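Local coordinates for protease 2A (Rhinovirus C, PDB 5X45), which is probably a chymotrypsin-like cysteine protease, as in other enteroviral 2A proteases, that cleaves the viral polyprotein, at residues L30-Q38 with Y86-N94. Residues are numbered along the deposited sequence; the frame is centred on the assembly and turned at random.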
ATOM      1  N   LEU A  30       8.734  -2.534  12.111  1.00 30.28           N
ATOM      2  CA  LEU A  30       7.866  -1.359  12.137  1.00 25.82           C
ATOM      3  C   LEU A  30       6.413  -1.787  12.129  1.00 29.09           C
ATOM      4  O   LEU A  30       6.006  -2.607  11.308  1.00 28.10           O
ATOM      5  CB  LEU A  30       8.128  -0.428  10.953  1.00 35.54           C
ATOM      6  CG  LEU A  30       7.469   0.962  11.011  1.00 32.24           C
ATOM      7  CD1 LEU A  30       8.351   1.972  10.292  1.00 39.15           C
ATOM      8  CD2 LEU A  30       6.061   0.990  10.417  1.00 24.05           C
ATOM      9  N   LEU A  31       5.628  -1.218  13.038  1.00 25.27           N
ATOM     10  CA  LEU A  31       4.193  -1.454  13.038  1.00 25.58           C
ATOM     11  C   LEU A  31       3.461  -0.137  13.251  1.00 27.66           C
ATOM     12  O   LEU A  31       3.596   0.501  14.292  1.00 33.36           O
ATOM     13  CB  LEU A  31       3.788  -2.473  14.109  1.00 25.99           C
ATOM     14  CG  LEU A  31       2.287  -2.785  14.097  1.00 29.20           C
ATOM     15  CD1 LEU A  31       1.864  -3.325  12.735  1.00 32.85           C
ATOM     16  CD2 LEU A  31       1.907  -3.760  15.195  1.00 31.14           C
ATOM     17  N   ALA A  32       2.721   0.283  12.229  1.00 31.61           N
ATOM     18  CA  ALA A  32       1.999   1.550  12.262  1.00 37.83           C
ATOM     19  C   ALA A  32       0.553   1.386  11.792  1.00 25.06           C
ATOM     20  O   ALA A  32       0.285   1.370  10.595  1.00 33.59           O
ATOM     21  CB  ALA A  32       2.728   2.596  11.399  1.00 32.86           C
ATOM     22  N   LEU A  33      -0.375   1.270  12.738  1.00 41.27           N
ATOM     23  CA  LEU A  33      -1.799   1.112  12.418  1.00 38.18           C
ATOM     24  C   LEU A  33      -2.420   2.384  11.844  1.00 30.37           C
ATOM     25  O   LEU A  33      -3.442   2.331  11.156  1.00 28.16           O
ATOM     26  CB  LEU A  33      -2.576   0.637  13.654  1.00 36.01           C
ATOM     27  CG  LEU A  33      -2.508  -0.858  14.039  1.00 45.56           C
ATOM     28  CD1 LEU A  33      -1.165  -1.553  13.859  1.00 42.00           C
ATOM     29  CD2 LEU A  33      -3.090  -1.109  15.437  1.00 46.31           C
ATOM     30  N   THR A  34      -1.783   3.519  12.096  1.00 27.66           N
ATOM     31  CA  THR A  34      -2.228   4.785  11.522  1.00 44.31           C
ATOM     32  C   THR A  34      -1.857   4.845  10.040  1.00 43.32           C
ATOM     33  O   THR A  34      -2.213   5.788   9.329  1.00 42.48           O
ATOM     34  CB  THR A  34      -1.630   5.998  12.269  1.00 45.92           C
ATOM     35  OG1 THR A  34      -0.224   5.794  12.475  1.00 49.32           O
ATOM     36  CG2 THR A  34      -2.314   6.175  13.614  1.00 37.79           C
ATOM     37  N   ALA A  35      -1.124   3.834   9.586  1.00 35.18           N
ATOM     38  CA  ALA A  35      -0.821   3.683   8.173  1.00 32.75           C
ATOM     39  C   ALA A  35      -1.221   2.294   7.681  1.00 35.14           C
ATOM     40  O   ALA A  35      -0.934   1.937   6.534  1.00 27.68           O
ATOM     41  CB  ALA A  35       0.658   3.929   7.922  1.00 30.89           C
ATOM     42  N   ASP A  36      -1.863   1.518   8.563  1.00 30.76           N
ATOM     43  CA  ASP A  36      -2.236   0.126   8.286  1.00 32.06           C
ATOM     44  C   ASP A  36      -1.043  -0.633   7.694  1.00 30.61           C
ATOM     45  O   ASP A  36      -1.166  -1.358   6.697  1.00 28.67           O
ATOM     46  CB  ASP A  36      -3.446   0.065   7.346  1.00 28.98           C
ATOM     47  CG  ASP A  36      -4.013  -1.338   7.215  1.00 51.42           C
ATOM     48  OD1 ASP A  36      -3.787  -2.146   8.141  1.00 57.96           O
ATOM     49  OD2 ASP A  36      -4.669  -1.637   6.190  1.00 62.91           O
ATOM     50  N   LEU A  37       0.109  -0.482   8.333  1.00 23.55           N
ATOM     51  CA  LEU A  37       1.363  -0.959   7.759  1.00 25.62           C
ATOM     52  C   LEU A  37       2.184  -1.752   8.745  1.00 29.66           C
ATOM     53  O   LEU A  37       2.385  -1.333   9.885  1.00 32.64           O
ATOM     54  CB  LEU A  37       2.199   0.218   7.261  1.00 22.67           C
ATOM     55  CG  LEU A  37       3.522  -0.146   6.595  1.00 27.71           C
ATOM     56  CD1 LEU A  37       3.288  -0.842   5.247  1.00 27.01           C
ATOM     57  CD2 LEU A  37       4.383   1.091   6.429  1.00 22.84           C
ATOM     58  N   GLN A  38       2.666  -2.903   8.298  1.00 28.31           N
ATOM     59  CA  GLN A  38       3.609  -3.685   9.080  1.00 23.49           C
ATOM     60  C   GLN A  38       4.839  -3.958   8.239  1.00 23.48           C
ATOM     61  O   GLN A  38       4.721  -4.302   7.066  1.00 23.29           O
ATOM     62  CB  GLN A  38       2.994  -4.999   9.552  1.00 24.33           C
ATOM     63  CG  GLN A  38       4.034  -5.935  10.160  1.00 35.87           C
ATOM     64  CD  GLN A  38       3.441  -7.126  10.888  1.00 37.82           C
ATOM     65  OE1 GLN A  38       2.323  -7.070  11.410  1.00 36.93           O
ATOM     66  NE2 GLN A  38       4.177  -8.230  10.893  1.00 33.33           N
ATOM     67  N   TYR A  86     -12.253  -5.136   9.827  1.00 72.95           N
ATOM     68  CA  TYR A  86     -11.079  -5.265  10.674  1.00 69.41           C
ATOM     69  C   TYR A  86     -10.789  -3.993  11.488  1.00 67.83           C
ATOM     70  O   TYR A  86     -10.142  -4.058  12.535  1.00 72.25           O
ATOM     71  CB  TYR A  86      -9.874  -5.654   9.817  1.00 52.04           C
ATOM     72  CG  TYR A  86      -9.802  -4.932   8.499  1.00 46.45           C
ATOM     73  CD1 TYR A  86      -9.211  -3.676   8.412  1.00 55.63           C
ATOM     74  CD2 TYR A  86     -10.326  -5.494   7.341  1.00 51.91           C
ATOM     75  CE1 TYR A  86      -9.126  -2.999   7.204  1.00 59.26           C
ATOM     76  CE2 TYR A  86     -10.249  -4.819   6.120  1.00 61.35           C
ATOM     77  CZ  TYR A  86      -9.646  -3.569   6.062  1.00 57.53           C
ATOM     78  OH  TYR A  86      -9.562  -2.880   4.869  1.00 47.67           O
ATOM     79  N   TYR A  87     -11.274  -2.846  11.019  1.00 59.19           N
ATOM     80  CA  TYR A  87     -11.070  -1.583  11.735  1.00 57.74           C
ATOM     81  C   TYR A  87     -12.371  -0.819  11.870  1.00 59.88           C
ATOM     82  O   TYR A  87     -13.203  -0.829  10.956  1.00 46.37           O
ATOM     83  CB  TYR A  87     -10.076  -0.668  11.015  1.00 50.64           C
ATOM     84  CG  TYR A  87      -8.650  -1.137  11.021  1.00 58.20           C
ATOM     85  CD1 TYR A  87      -8.097  -1.757  12.137  1.00 53.97           C
ATOM     86  CD2 TYR A  87      -7.854  -0.970   9.890  1.00 59.07           C
ATOM     87  CE1 TYR A  87      -6.788  -2.196  12.126  1.00 56.75           C
ATOM     88  CE2 TYR A  87      -6.549  -1.401   9.867  1.00 57.96           C
ATOM     89  CZ  TYR A  87      -6.018  -2.013  10.982  1.00 62.00           C
ATOM     90  OH  TYR A  87      -4.713  -2.441  10.947  1.00 67.07           O
ATOM     91  N   PRO A  88     -12.542  -0.127  13.004  1.00 56.36           N
ATOM     92  CA  PRO A  88     -13.583   0.897  13.088  1.00 53.98           C
ATOM     93  C   PRO A  88     -13.198   2.099  12.227  1.00 52.51           C
ATOM     94  O   PRO A  88     -12.073   2.148  11.712  1.00 50.94           O
ATOM     95  CB  PRO A  88     -13.599   1.261  14.572  1.00 54.81           C
ATOM     96  CG  PRO A  88     -12.203   0.987  15.027  1.00 50.57           C
ATOM     97  CD  PRO A  88     -11.771  -0.237  14.254  1.00 51.74           C
ATOM     98  N   LYS A  89     -14.125   3.033  12.053  1.00 45.70           N
ATOM     99  CA  LYS A  89     -13.837   4.287  11.370  1.00 54.93           C
ATOM    100  C   LYS A  89     -12.645   4.952  12.063  1.00 48.59           C
ATOM    101  O   LYS A  89     -12.646   5.100  13.287  1.00 42.76           O
ATOM    102  CB  LYS A  89     -15.072   5.191  11.403  1.00 55.96           C
ATOM    103  CG  LYS A  89     -14.806   6.685  11.294  1.00 58.08           C
ATOM    104  CD  LYS A  89     -16.110   7.465  11.435  1.00 61.66           C
ATOM    105  CE  LYS A  89     -15.868   8.963  11.532  1.00 66.11           C
ATOM    106  NZ  LYS A  89     -17.017   9.779  11.035  1.00 67.73           N
ATOM    107  N   HIS A  90     -11.630   5.339  11.288  1.00 39.18           N
ATOM    108  CA  HIS A  90     -10.392   5.881  11.858  1.00 36.77           C
ATOM    109  C   HIS A  90      -9.623   6.737  10.859  1.00 36.97           C
ATOM    110  O   HIS A  90      -9.889   6.692   9.657  1.00 35.15           O
ATOM    111  CB  HIS A  90      -9.483   4.755  12.338  1.00 36.44           C
ATOM    112  CG  HIS A  90      -8.916   3.936  11.224  1.00 36.08           C
ATOM    113  ND1 HIS A  90      -9.676   3.052  10.488  1.00 45.27           N
ATOM    114  CD2 HIS A  90      -7.668   3.885  10.702  1.00 34.48           C
ATOM    115  CE1 HIS A  90      -8.919   2.487   9.564  1.00 43.66           C
ATOM    116  NE2 HIS A  90      -7.697   2.972   9.672  1.00 36.75           N
ATOM    117  N   ILE A  91      -8.664   7.508  11.366  1.00 35.13           N
ATOM    118  CA  ILE A  91      -7.809   8.346  10.527  1.00 31.82           C
ATOM    119  C   ILE A  91      -6.529   7.604  10.143  1.00 31.98           C
ATOM    120  O   ILE A  91      -5.914   6.948  10.976  1.00 41.93           O
ATOM    121  CB  ILE A  91      -7.420   9.666  11.232  1.00 32.88           C
ATOM    122  CG1 ILE A  91      -8.662  10.477  11.632  1.00 34.57           C
ATOM    123  CG2 ILE A  91      -6.482  10.483  10.353  1.00 31.21           C
ATOM    124  CD1 ILE A  91      -9.696  10.634  10.558  1.00 34.82           C
ATOM    125  N   GLN A  92      -6.134   7.717   8.878  1.00 29.67           N
ATOM    126  CA  GLN A  92      -4.840   7.221   8.434  1.00 33.94           C
ATOM    127  C   GLN A  92      -4.001   8.373   7.877  1.00 26.52           C
ATOM    128  O   GLN A  92      -4.530   9.425   7.532  1.00 26.94           O
ATOM    129  CB  GLN A  92      -5.010   6.104   7.395  1.00 26.26           C
ATOM    130  CG  GLN A  92      -5.348   4.750   8.022  1.00 36.14           C
ATOM    131  CD  GLN A  92      -5.231   3.581   7.054  1.00 30.71           C
ATOM    132  OE1 GLN A  92      -4.473   3.628   6.084  1.00 32.34           O
ATOM    133  NE2 GLN A  92      -5.970   2.513   7.332  1.00 27.92           N
ATOM    134  N   TYR A  93      -2.687   8.177   7.838  1.00 30.17           N
ATOM    135  CA  TYR A  93      -1.749   9.231   7.445  1.00 31.16           C
ATOM    136  C   TYR A  93      -0.965   8.876   6.181  1.00 33.93           C
ATOM    137  O   TYR A  93      -0.825   7.698   5.833  1.00 32.47           O
ATOM    138  CB  TYR A  93      -0.789   9.537   8.599  1.00 27.40           C
ATOM    139  CG  TYR A  93      -1.503  10.117   9.798  1.00 28.90           C
ATOM    140  CD1 TYR A  93      -1.749  11.487   9.891  1.00 37.01           C
ATOM    141  CD2 TYR A  93      -1.975   9.299  10.815  1.00 38.35           C
ATOM    142  CE1 TYR A  93      -2.424  12.026  10.982  1.00 33.26           C
ATOM    143  CE2 TYR A  93      -2.650   9.825  11.903  1.00 40.93           C
ATOM    144  CZ  TYR A  93      -2.869  11.190  11.981  1.00 42.51           C
ATOM    145  OH  TYR A  93      -3.539  11.719  13.061  1.00 55.29           O
ATOM    146  N   ASN A  94      -0.480   9.908   5.491  1.00 32.63           N
ATOM    147  CA  ASN A  94       0.324   9.748   4.278  1.00 26.46           C
ATOM    148  C   ASN A  94      -0.346   8.913   3.194  1.00 31.62           C
ATOM    149  O   ASN A  94       0.093   7.807   2.871  1.00 31.37           O
ATOM    150  CB  ASN A  94       1.697   9.156   4.624  1.00 27.09           C
ATOM    151  CG  ASN A  94       2.504  10.062   5.549  1.00 35.12           C
ATOM    152  OD1 ASN A  94       2.808   9.702   6.686  1.00 39.08           O
ATOM    153  ND2 ASN A  94       2.854  11.244   5.059  1.00 27.70           N
TER
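With CG of D36 anti to the backbone N (chi1 -170°) and CG of Y87 swung anti to its own carbonyl carbon (chi1 -69°), carboxylate and phenol meet across the contact. Y87 OH donates to D36 OD1 over 3.0 Å, reaching the oxygen from above the carboxylate plane, 42° out of it, while that oxygen lies at the ring edge, 3.3 Å from Y87 CE2. Tyrosine suits the place because its long, rigid ring spans the distance and ends in a donor. The L33 side chain runs about at right angles to that of Y87, its CG 4.1 Å from Y87 OH, so a nonpolar group neighbours the hydroxyl end. D36 OD2 makes weak hydrogen bonds to H20 ND1 and to T122 OG1; the first is consistent with the aspartate-histidine pair of the catalytic triad in chymotrypsin-like proteases, and Y87 would then be a second-shell residue steadying the carboxylate.

D36 sits in the connection of the hairpin between strands 28-32 and 37-41, where a type I turn from A32 to A35 runs into a G1 beta bulge formed by D36 and L37 opposite A32. The bulge demands a left-handed backbone conformation, which aspartate tolerates better than most residues. This turn docks against strand 90-93, itself paired with strand 78-81. Y93 N donates to T34 O at 2.9 Å, and T34 CB abuts the edge of the Y93 ring, 3.6 Å from CD2.

Between these two grips lies Q92, whose extended chain carries its amide to D36, with NE2 3.5 Å from D36 CB. Glutamine can both give and take: NE2 donates to H90 NE2 (2.9 Å, in the imidazole plane), while OE1 bonds to T122. H90 in turn donates through ND1 to P88 O, fixing the ring's rotation.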